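Side-chain contacts in B12-binding domain-containing protein (Kitasatospora setae, PDB 6WTE), which probably methylates tryptophan without radical chemistry, as the TsrM member of the radical SAM family, using S-adenosylmethionine, cobalamin and a [4Fe-4S] cluster: residues A[69-74]-A[462-467]; A[411-416]-A[421-426]. All blocks are in the same frame, centred on the assembly; numbering follows the deposited sequence.

Contact 1. Residues A[69-74]-A[462-467]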
ATOM      1  N   ARG A  69       2.622   4.121   6.959  1.00 11.14           N
ATOM      2  CA  ARG A  69       2.039   3.590   5.733  1.00 12.60           C
ATOM      3  C   ARG A  69       3.004   2.674   4.990  1.00 10.11           C
ATOM      4  O   ARG A  69       2.599   1.622   4.483  1.00 11.74           O
ATOM      5  CB  ARG A  69       1.607   4.743   4.831  1.00 10.15           C
ATOM      6  CG  ARG A  69       0.851   4.330   3.571  1.00 11.77           C
ATOM      7  CD  ARG A  69       0.759   5.535   2.649  1.00 12.87           C
ATOM      8  NE  ARG A  69      -0.195   5.356   1.554  1.00 10.26           N
ATOM      9  CZ  ARG A  69       0.075   4.722   0.420  1.00 16.32           C
ATOM     10  NH1 ARG A  69      -0.866   4.623  -0.507  1.00 15.11           N
ATOM     11  NH2 ARG A  69       1.276   4.198   0.211  1.00 13.36           N
ATOM     12  N   ASN A  70       4.265   3.085   4.870  1.00 12.38           N
ATOM     13  CA  ASN A  70       5.271   2.364   4.104  1.00 13.64           C
ATOM     14  C   ASN A  70       6.430   1.989   5.018  1.00 11.36           C
ATOM     15  O   ASN A  70       6.919   2.831   5.777  1.00 13.14           O
ATOM     16  CB  ASN A  70       5.796   3.206   2.935  1.00 14.21           C
ATOM     17  CG  ASN A  70       4.689   3.942   2.193  1.00 12.67           C
ATOM     18  OD1 ASN A  70       3.633   3.382   1.908  1.00 13.13           O
ATOM     19  ND2 ASN A  70       4.936   5.206   1.876  1.00 13.49           N
ATOM     20  N   THR A  71       6.859   0.729   4.953  1.00 13.44           N
ATOM     21  CA  THR A  71       8.074   0.341   5.666  1.00 13.27           C
ATOM     22  C   THR A  71       9.323   0.680   4.870  1.00 12.19           C
ATOM     23  O   THR A  71      10.360   1.012   5.454  1.00 12.00           O
ATOM     24  CB  THR A  71       8.060  -1.158   5.962  1.00 11.62           C
ATOM     25  OG1 THR A  71       7.901  -1.882   4.730  1.00 13.25           O
ATOM     26  CG2 THR A  71       6.920  -1.505   6.895  1.00 10.46           C
ATOM     27  N   ASP A  72       9.238   0.577   3.545  1.00 12.86           N
ATOM     28  CA  ASP A  72      10.334   0.861   2.630  1.00 12.59           C
ATOM     29  C   ASP A  72       9.712   1.089   1.260  1.00 11.82           C
ATOM     30  O   ASP A  72       8.491   1.028   1.104  1.00 11.75           O
ATOM     31  CB  ASP A  72      11.380  -0.270   2.606  1.00 11.77           C
ATOM     32  CG  ASP A  72      10.806  -1.613   2.188  1.00 16.90           C
ATOM     33  OD1 ASP A  72      10.016  -2.192   2.961  1.00 15.03           O
ATOM     34  OD2 ASP A  72      11.169  -2.102   1.087  1.00 13.68           O
ATOM     35  N   THR A  73      10.556   1.353   0.263  1.00 11.91           N
ATOM     36  CA  THR A  73      10.025   1.587  -1.075  1.00 14.50           C
ATOM     37  C   THR A  73       9.491   0.317  -1.718  1.00 18.41           C
ATOM     38  O   THR A  73       8.724   0.413  -2.680  1.00 16.17           O
ATOM     39  CB  THR A  73      11.089   2.199  -1.989  1.00 21.21           C
ATOM     40  OG1 THR A  73      12.126   1.238  -2.227  1.00 17.41           O
ATOM     41  CG2 THR A  73      11.680   3.454  -1.361  1.00 19.99           C
ATOM     42  N   VAL A  74       9.901  -0.858  -1.227  1.00 14.47           N
ATOM     43  CA  VAL A  74       9.414  -2.167  -1.666  1.00 16.76           C
ATOM     44  C   VAL A  74      10.004  -2.510  -3.038  1.00 17.67           C
ATOM     45  O   VAL A  74       9.758  -3.589  -3.587  1.00 19.36           O
ATOM     46  CB  VAL A  74       7.867  -2.210  -1.610  1.00 21.22           C
ATOM     47  CG1 VAL A  74       7.268  -3.469  -2.210  1.00 27.00           C
ATOM     48  CG2 VAL A  74       7.419  -2.100  -0.155  1.00 21.09           C
ATOM     49  N   GLN A 462      13.345 -10.113  11.331  1.00 12.83           N
ATOM     50  CA  GLN A 462      14.426 -10.720  10.559  1.00 13.47           C
ATOM     51  C   GLN A 462      14.307 -10.423   9.070  1.00 13.50           C
ATOM     52  O   GLN A 462      15.298 -10.537   8.341  1.00 12.97           O
ATOM     53  CB  GLN A 462      14.452 -12.238  10.779  1.00 13.21           C
ATOM     54  CG  GLN A 462      13.186 -12.922  10.306  1.00 12.71           C
ATOM     55  CD  GLN A 462      13.180 -14.426  10.525  1.00 13.68           C
ATOM     56  OE1 GLN A 462      14.225 -15.064  10.604  1.00 16.05           O
ATOM     57  NE2 GLN A 462      11.983 -15.000  10.605  1.00 13.64           N
ATOM     58  N   PHE A 463      13.125 -10.053   8.598  1.00 12.27           N
ATOM     59  CA  PHE A 463      12.987  -9.721   7.190  1.00 12.90           C
ATOM     60  C   PHE A 463      13.481  -8.319   6.860  1.00 14.88           C
ATOM     61  O   PHE A 463      13.583  -7.977   5.677  1.00 13.36           O
ATOM     62  CB  PHE A 463      11.529  -9.893   6.766  1.00 14.96           C
ATOM     63  CG  PHE A 463      11.082 -11.325   6.748  1.00 13.00           C
ATOM     64  CD1 PHE A 463      10.666 -11.950   7.913  1.00 13.06           C
ATOM     65  CD2 PHE A 463      11.100 -12.060   5.562  1.00 11.94           C
ATOM     66  CE1 PHE A 463      10.267 -13.264   7.911  1.00 11.10           C
ATOM     67  CE2 PHE A 463      10.700 -13.395   5.546  1.00 14.36           C
ATOM     68  CZ  PHE A 463      10.279 -13.998   6.719  1.00 12.84           C
ATOM     69  N   MET A 464      13.799  -7.509   7.871  1.00 15.15           N
ATOM     70  CA  MET A 464      14.276  -6.148   7.667  0.50 14.56           C
ATOM     71  C   MET A 464      15.590  -5.838   8.376  1.00 15.00           C
ATOM     72  O   MET A 464      16.293  -4.912   7.950  1.00 14.28           O
ATOM     73  CB  MET A 464      13.210  -5.147   8.136  0.50 14.88           C
ATOM     74  CG  MET A 464      13.487  -3.698   7.794  0.50 15.14           C
ATOM     75  SD  MET A 464      12.005  -2.701   7.976  0.50 21.70           S
ATOM     76  CE  MET A 464      10.994  -3.343   6.647  0.50 16.21           C
ATOM     77  N   PHE A 465      15.941  -6.567   9.433  1.00 14.51           N
ATOM     78  CA  PHE A 465      17.124  -6.289  10.229  1.00 14.43           C
ATOM     79  C   PHE A 465      17.943  -7.558  10.406  1.00 14.84           C
ATOM     80  O   PHE A 465      17.392  -8.655  10.508  1.00 16.57           O
ATOM     81  CB  PHE A 465      16.758  -5.758  11.622  1.00 13.25           C
ATOM     82  CG  PHE A 465      15.903  -4.525  11.604  1.00 13.89           C
ATOM     83  CD1 PHE A 465      16.485  -3.268  11.557  1.00 17.24           C
ATOM     84  CD2 PHE A 465      14.522  -4.618  11.674  1.00 15.51           C
ATOM     85  CE1 PHE A 465      15.705  -2.128  11.552  1.00 15.12           C
ATOM     86  CE2 PHE A 465      13.733  -3.477  11.672  1.00 16.87           C
ATOM     87  CZ  PHE A 465      14.326  -2.230  11.613  1.00 14.31           C
ATOM     88  N   ASP A 466      19.262  -7.405  10.468  1.00 16.07           N
ATOM     89  CA  ASP A 466      20.092  -8.558  10.776  1.00 17.87           C
ATOM     90  C   ASP A 466      20.201  -8.732  12.292  1.00 20.76           C
ATOM     91  O   ASP A 466      19.566  -8.021  13.076  1.00 16.83           O
ATOM     92  CB  ASP A 466      21.463  -8.449  10.096  1.00 19.75           C
ATOM     93  CG  ASP A 466      22.340  -7.327  10.651  1.00 25.39           C
ATOM     94  OD1 ASP A 466      22.019  -6.713  11.691  1.00 23.87           O
ATOM     95  OD2 ASP A 466      23.387  -7.065  10.021  1.00 25.60           O
ATOM     96  N   GLU A 467      21.019  -9.703  12.704  1.00 19.56           N
ATOM     97  CA  GLU A 467      21.130 -10.053  14.117  1.00 25.69           C
ATOM     98  C   GLU A 467      21.699  -8.907  14.946  1.00 24.86           C
ATOM     99  O   GLU A 467      21.436  -8.826  16.151  1.00 29.70           O
ATOM    100  CB  GLU A 467      21.999 -11.304  14.273  1.00 25.80           C
ATOM    101  CG  GLU A 467      21.428 -12.571  13.629  1.00 33.66           C
ATOM    102  CD  GLU A 467      21.650 -12.649  12.121  1.00 40.73           C
ATOM    103  OE1 GLU A 467      22.089 -11.647  11.513  1.00 30.39           O
ATOM    104  OE2 GLU A 467      21.397 -13.732  11.543  1.00 41.12           O
TER

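Contact 2. Residues A[411-416]-A[421-426]. With EDO (1,2-ethanediol), chain J.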
ATOM      1  N   LEU A 411      11.371  -9.416  -5.476  1.00 11.75           N
ATOM      2  CA  LEU A 411      10.326  -9.362  -4.458  1.00 11.23           C
ATOM      3  C   LEU A 411      10.938  -9.086  -3.095  1.00 11.80           C
ATOM      4  O   LEU A 411      11.743  -9.885  -2.604  1.00 12.08           O
ATOM      5  CB  LEU A 411       9.533 -10.672  -4.410  1.00 14.43           C
ATOM      6  CG  LEU A 411       8.450 -10.681  -3.326  1.00 13.72           C
ATOM      7  CD1 LEU A 411       7.404  -9.620  -3.627  1.00 18.14           C
ATOM      8  CD2 LEU A 411       7.808 -12.045  -3.179  1.00 14.37           C
ATOM      9  N   ARG A 412      10.538  -7.980  -2.471  1.00 11.50           N
ATOM     10  CA  ARG A 412      10.820  -7.800  -1.050  1.00 13.08           C
ATOM     11  C   ARG A 412       9.957  -8.761  -0.240  1.00 12.87           C
ATOM     12  O   ARG A 412       8.734  -8.805  -0.416  1.00 13.80           O
ATOM     13  CB  ARG A 412      10.547  -6.355  -0.619  1.00 14.34           C
ATOM     14  CG  ARG A 412      11.715  -5.403  -0.809  1.00 14.25           C
ATOM     15  CD  ARG A 412      12.628  -5.361   0.413  1.00 16.08           C
ATOM     16  NE  ARG A 412      11.935  -4.820   1.582  1.00 14.31           N
ATOM     17  CZ  ARG A 412      11.748  -5.475   2.721  1.00 16.73           C
ATOM     18  NH1 ARG A 412      12.227  -6.706   2.881  1.00 16.01           N
ATOM     19  NH2 ARG A 412      11.098  -4.886   3.713  1.00 13.40           N
ATOM     20  N   LEU A 413      10.597  -9.533   0.643  1.00 11.44           N
ATOM     21  CA  LEU A 413       9.922 -10.557   1.429  1.00 12.64           C
ATOM     22  C   LEU A 413       9.431 -10.001   2.758  1.00 12.26           C
ATOM     23  O   LEU A 413      10.140  -9.248   3.424  1.00 12.12           O
ATOM     24  CB  LEU A 413      10.863 -11.733   1.692  1.00 12.76           C
ATOM     25  CG  LEU A 413      11.313 -12.477   0.432  1.00 16.03           C
ATOM     26  CD1 LEU A 413      12.299 -13.556   0.791  1.00 14.19           C
ATOM     27  CD2 LEU A 413      10.109 -13.062  -0.282  1.00 15.96           C
ATOM     28  N   PHE A 414       8.227 -10.408   3.151  1.00 11.89           N
ATOM     29  CA  PHE A 414       7.599  -9.992   4.393  1.00 10.99           C
ATOM     30  C   PHE A 414       7.118 -11.215   5.161  1.00 13.23           C
ATOM     31  O   PHE A 414       6.880 -12.273   4.567  1.00 12.43           O
ATOM     32  CB  PHE A 414       6.437  -9.027   4.114  1.00 12.35           C
ATOM     33  CG  PHE A 414       6.895  -7.670   3.671  1.00 12.13           C
ATOM     34  CD1 PHE A 414       7.212  -7.433   2.340  1.00 16.56           C
ATOM     35  CD2 PHE A 414       7.035  -6.640   4.586  1.00 15.02           C
ATOM     36  CE1 PHE A 414       7.649  -6.186   1.927  1.00 13.54           C
ATOM     37  CE2 PHE A 414       7.469  -5.390   4.178  1.00 16.55           C
ATOM     38  CZ  PHE A 414       7.777  -5.166   2.848  1.00 15.27           C
ATOM     39  N   PRO A 415       7.006 -11.111   6.491  1.00 12.66           N
ATOM     40  CA  PRO A 415       6.808 -12.324   7.305  1.00 12.82           C
ATOM     41  C   PRO A 415       5.491 -13.035   7.052  1.00 12.25           C
ATOM     42  O   PRO A 415       5.443 -14.269   7.132  1.00 12.16           O
ATOM     43  CB  PRO A 415       6.899 -11.796   8.746  1.00 10.32           C
ATOM     44  CG  PRO A 415       6.634 -10.319   8.634  1.00 10.52           C
ATOM     45  CD  PRO A 415       7.232  -9.919   7.330  1.00 11.55           C
ATOM     46  N   TYR A 416       4.419 -12.309   6.754  1.00 10.76           N
ATOM     47  CA  TYR A 416       3.123 -12.958   6.613  1.00 10.05           C
ATOM     48  C   TYR A 416       2.701 -12.980   5.155  1.00 15.43           C
ATOM     49  O   TYR A 416       1.593 -12.570   4.801  1.00 14.92           O
ATOM     50  CB  TYR A 416       2.092 -12.265   7.500  1.00 10.68           C
ATOM     51  CG  TYR A 416       2.584 -12.219   8.919  1.00 10.64           C
ATOM     52  CD1 TYR A 416       2.705 -13.388   9.655  1.00 11.78           C
ATOM     53  CD2 TYR A 416       2.982 -11.022   9.504  1.00 10.66           C
ATOM     54  CE1 TYR A 416       3.181 -13.372  10.952  1.00 12.71           C
ATOM     55  CE2 TYR A 416       3.462 -10.990  10.813  1.00  9.93           C
ATOM     56  CZ  TYR A 416       3.562 -12.174  11.525  1.00 12.75           C
ATOM     57  OH  TYR A 416       4.031 -12.175  12.815  1.00 12.38           O
ATOM     58  N   ILE A 421       6.994 -17.071   4.314  1.00 13.31           N
ATOM     59  CA  ILE A 421       6.828 -18.254   5.156  1.00 13.14           C
ATOM     60  C   ILE A 421       7.545 -19.449   4.539  1.00 15.08           C
ATOM     61  O   ILE A 421       8.296 -20.165   5.213  1.00 15.38           O
ATOM     62  CB  ILE A 421       5.329 -18.542   5.364  1.00 14.52           C
ATOM     63  CG1 ILE A 421       4.675 -17.420   6.177  1.00 15.14           C
ATOM     64  CG2 ILE A 421       5.120 -19.906   5.991  1.00 16.07           C
ATOM     65  CD1 ILE A 421       3.154 -17.457   6.163  1.00 17.75           C
ATOM     66  N   GLU A 422       7.329 -19.682   3.243  1.00 13.67           N
ATOM     67  CA  GLU A 422       7.955 -20.830   2.595  1.00 13.85           C
ATOM     68  C   GLU A 422       9.471 -20.693   2.558  1.00 14.19           C
ATOM     69  O   GLU A 422      10.194 -21.675   2.782  1.00 17.37           O
ATOM     70  CB  GLU A 422       7.394 -21.007   1.182  1.00 13.88           C
ATOM     71  CG  GLU A 422       8.153 -22.013   0.331  1.00 20.75           C
ATOM     72  CD  GLU A 422       8.132 -23.426   0.893  1.00 28.17           C
ATOM     73  OE1 GLU A 422       7.239 -23.745   1.711  1.00 27.52           O
ATOM     74  OE2 GLU A 422       9.011 -24.227   0.500  1.00 30.32           O
ATOM     75  N   ILE A 423       9.979 -19.489   2.288  1.00 14.30           N
ATOM     76  CA  ILE A 423      11.424 -19.311   2.249  1.00 13.28           C
ATOM     77  C   ILE A 423      12.019 -19.476   3.644  1.00 14.66           C
ATOM     78  O   ILE A 423      13.096 -20.059   3.806  1.00 15.50           O
ATOM     79  CB  ILE A 423      11.776 -17.960   1.610  1.00 14.64           C
ATOM     80  CG1 ILE A 423      11.512 -18.039   0.102  1.00 16.40           C
ATOM     81  CG2 ILE A 423      13.223 -17.605   1.871  1.00 18.32           C
ATOM     82  CD1 ILE A 423      11.518 -16.712  -0.603  1.00 22.70           C
ATOM     83  N   ALA A 424      11.319 -18.998   4.675  1.00 13.86           N
ATOM     84  CA  ALA A 424      11.772 -19.263   6.041  1.00 14.30           C
ATOM     85  C   ALA A 424      11.785 -20.760   6.345  1.00 16.38           C
ATOM     86  O   ALA A 424      12.709 -21.259   6.996  1.00 13.29           O
ATOM     87  CB  ALA A 424      10.893 -18.519   7.046  1.00 13.88           C
ATOM     88  N   GLU A 425      10.766 -21.493   5.883  1.00 16.20           N
ATOM     89  CA  GLU A 425      10.763 -22.946   6.043  1.00 18.57           C
ATOM     90  C   GLU A 425      11.984 -23.580   5.394  1.00 18.35           C
ATOM     91  O   GLU A 425      12.588 -24.504   5.952  1.00 16.95           O
ATOM     92  CB  GLU A 425       9.492 -23.550   5.444  1.00 15.60           C
ATOM     93  CG  GLU A 425       8.237 -23.331   6.257  1.00 24.34           C
ATOM     94  CD  GLU A 425       8.337 -23.913   7.658  1.00 23.00           C
ATOM     95  OE1 GLU A 425       9.000 -24.956   7.835  1.00 29.34           O
ATOM     96  OE2 GLU A 425       7.738 -23.327   8.577  1.00 28.59           O
ATOM     97  N   GLN A 426      12.349 -23.113   4.198  1.00 16.07           N
ATOM     98  CA  GLN A 426      13.502 -23.686   3.514  1.00 18.00           C
ATOM     99  C   GLN A 426      14.787 -23.442   4.292  1.00 17.69           C
ATOM    100  O   GLN A 426      15.694 -24.281   4.274  1.00 17.05           O
ATOM    101  CB  GLN A 426      13.607 -23.111   2.105  1.00 16.75           C
ATOM    102  CG  GLN A 426      12.442 -23.504   1.219  1.00 18.89           C
ATOM    103  CD  GLN A 426      12.481 -22.820  -0.122  1.00 19.69           C
ATOM    104  OE1 GLN A 426      13.429 -22.100  -0.438  1.00 24.90           O
ATOM    105  NE2 GLN A 426      11.454 -23.044  -0.925  1.00 19.52           N
TER
HETATM  106  C1  EDO J 808       9.479 -20.755  -3.378  1.00 27.99           C
HETATM  107  O1  EDO J 808       9.043 -20.198  -2.138  1.00 33.52           O
HETATM  108  C2  EDO J 808      10.998 -20.674  -3.456  1.00 24.44           C
HETATM  109  O2  EDO J 808      11.503 -21.962  -3.823  1.00 30.45           O

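Contact 1. Residues A[69-74]-A[462-467]
Met-464 reaches across to Thr-71 and Asp-72 with its terminal methyl, and this side chain carries the contact. Its CB lies beside the ring of the following residue, 3.8 Å from Phe-465 CD2. With CG swung opposite the backbone N (chi1 -171°), the chain heads for the 69-74 loop, and CG itself rides over one face of the Phe-465 ring, 3.9 Å above the plane and offset toward the rim. The bend about the CG-SD bond (chi3 -68°) delivers CE to the loop. CE stands 3.7 Å from Thr-71 CB and 3.9 Å from Thr-71 OG1, where the two side chains cross obliquely. Asp-72 OD1 lies 4.0 Å from the same CE, van der Waals company rather than a polar bond. Met-464 was modelled in two conformers, so these approaches hold for the one described. Within the loop, two bonds to Asp-72 fix its shape: Thr-71 OG1 donates to Asp-72 OD1 at 2.8 Å, on the anti side of the carboxylate. The other oxygen, Asp-72 OD2, accepts from Val-74 N at 2.9 Å in an Asx turn, with the donor well above the carboxylate plane (62° out of it), and also salt-bridges Arg-412. With an alanine in place of Asp-72 the carboxylate is gone, and the Arg-412 charge would probably lack its mate, the turn to Val-74 loosen and the Thr-71 hydroxyl lose a partner. That loop faces the cofactor, for Thr-71 N and Asn-70 ND2 hydrogen-bond to cobalamin. The contact thus joins the loop between strand 63-67 and helix 83-96 of the B12-binding domain to the connection between helix 456-461 and strand 475-476, with Val-83 of helix 83-96 touching both Thr-71 and Met-464.

Contact 2. Residues A[411-416]-A[421-426]
Leu-413 and Ile-423 meet through matching torsions: CG of Leu-413 and CG1 of Ile-423 each lie opposite the carbonyl carbon (chi1 -63° for Leu-413, -73° for Ile-423), and a nearly straight second torsion extends each chain. The result is methyl against methyl, with Leu-413 CD1 3.5 Å from Ile-423 CD1. Leu-413 CD2 follows at 3.9 Å from that same Ile-423 CD1. The two side chains cross at about a right angle, and the Ile-423 methyl lies against both leucine methyls. Leu-436 and Tyr-476, from two neighbouring strands, touch both residues and complete this apolar cluster. Two residues earlier, Ile-421 meets backbone instead: its CG1 sits 3.4 Å from Pro-415 O and its CD1 4.0 Å from that oxygen. Neither approach is a hydrogen bond; the carbonyl receives one from the Tyr-459 hydroxyl. Along the helix, Gln-426 NE2 donates to the anti lone pair of Glu-422 OE2 at 3.1 Å, close to its own amide plane, and makes an almost straight bond (172°) to O2 of a 1,2-ethanediol probably left from crystallisation. Strand 404-412 runs parallel to 373-380, the sixth of the successive parallel strands from 219-221, and helix 418-427 packs back on the chain leaving it, a strand-to-helix step consistent with the partial TIM barrel of radical SAM enzymes.

How the contacts relate
Both contacts are largely buried, but contact 1 lies nearer the chain's centre (about 14 Å from contact centre to chain centre, against about 18 Å), while contact 2 includes the partly exposed Ile-421. Contact 1 spans nearly 400 residues and two domains; contact 2 joins a strand's end to the next helix of one. Their chemistry differs accordingly: a single methionine methyl against a polar, cofactor-binding loop in contact 1, hydrocarbon against hydrocarbon and a backbone carbonyl in contact 2. Segment 411-416 connects them. Arg-412 brings its charge to contact 1, where Met-464 packs on it, and Phe-414 touches both Thr-71 and cobalamin, whereas Leu-413 turns to the helix.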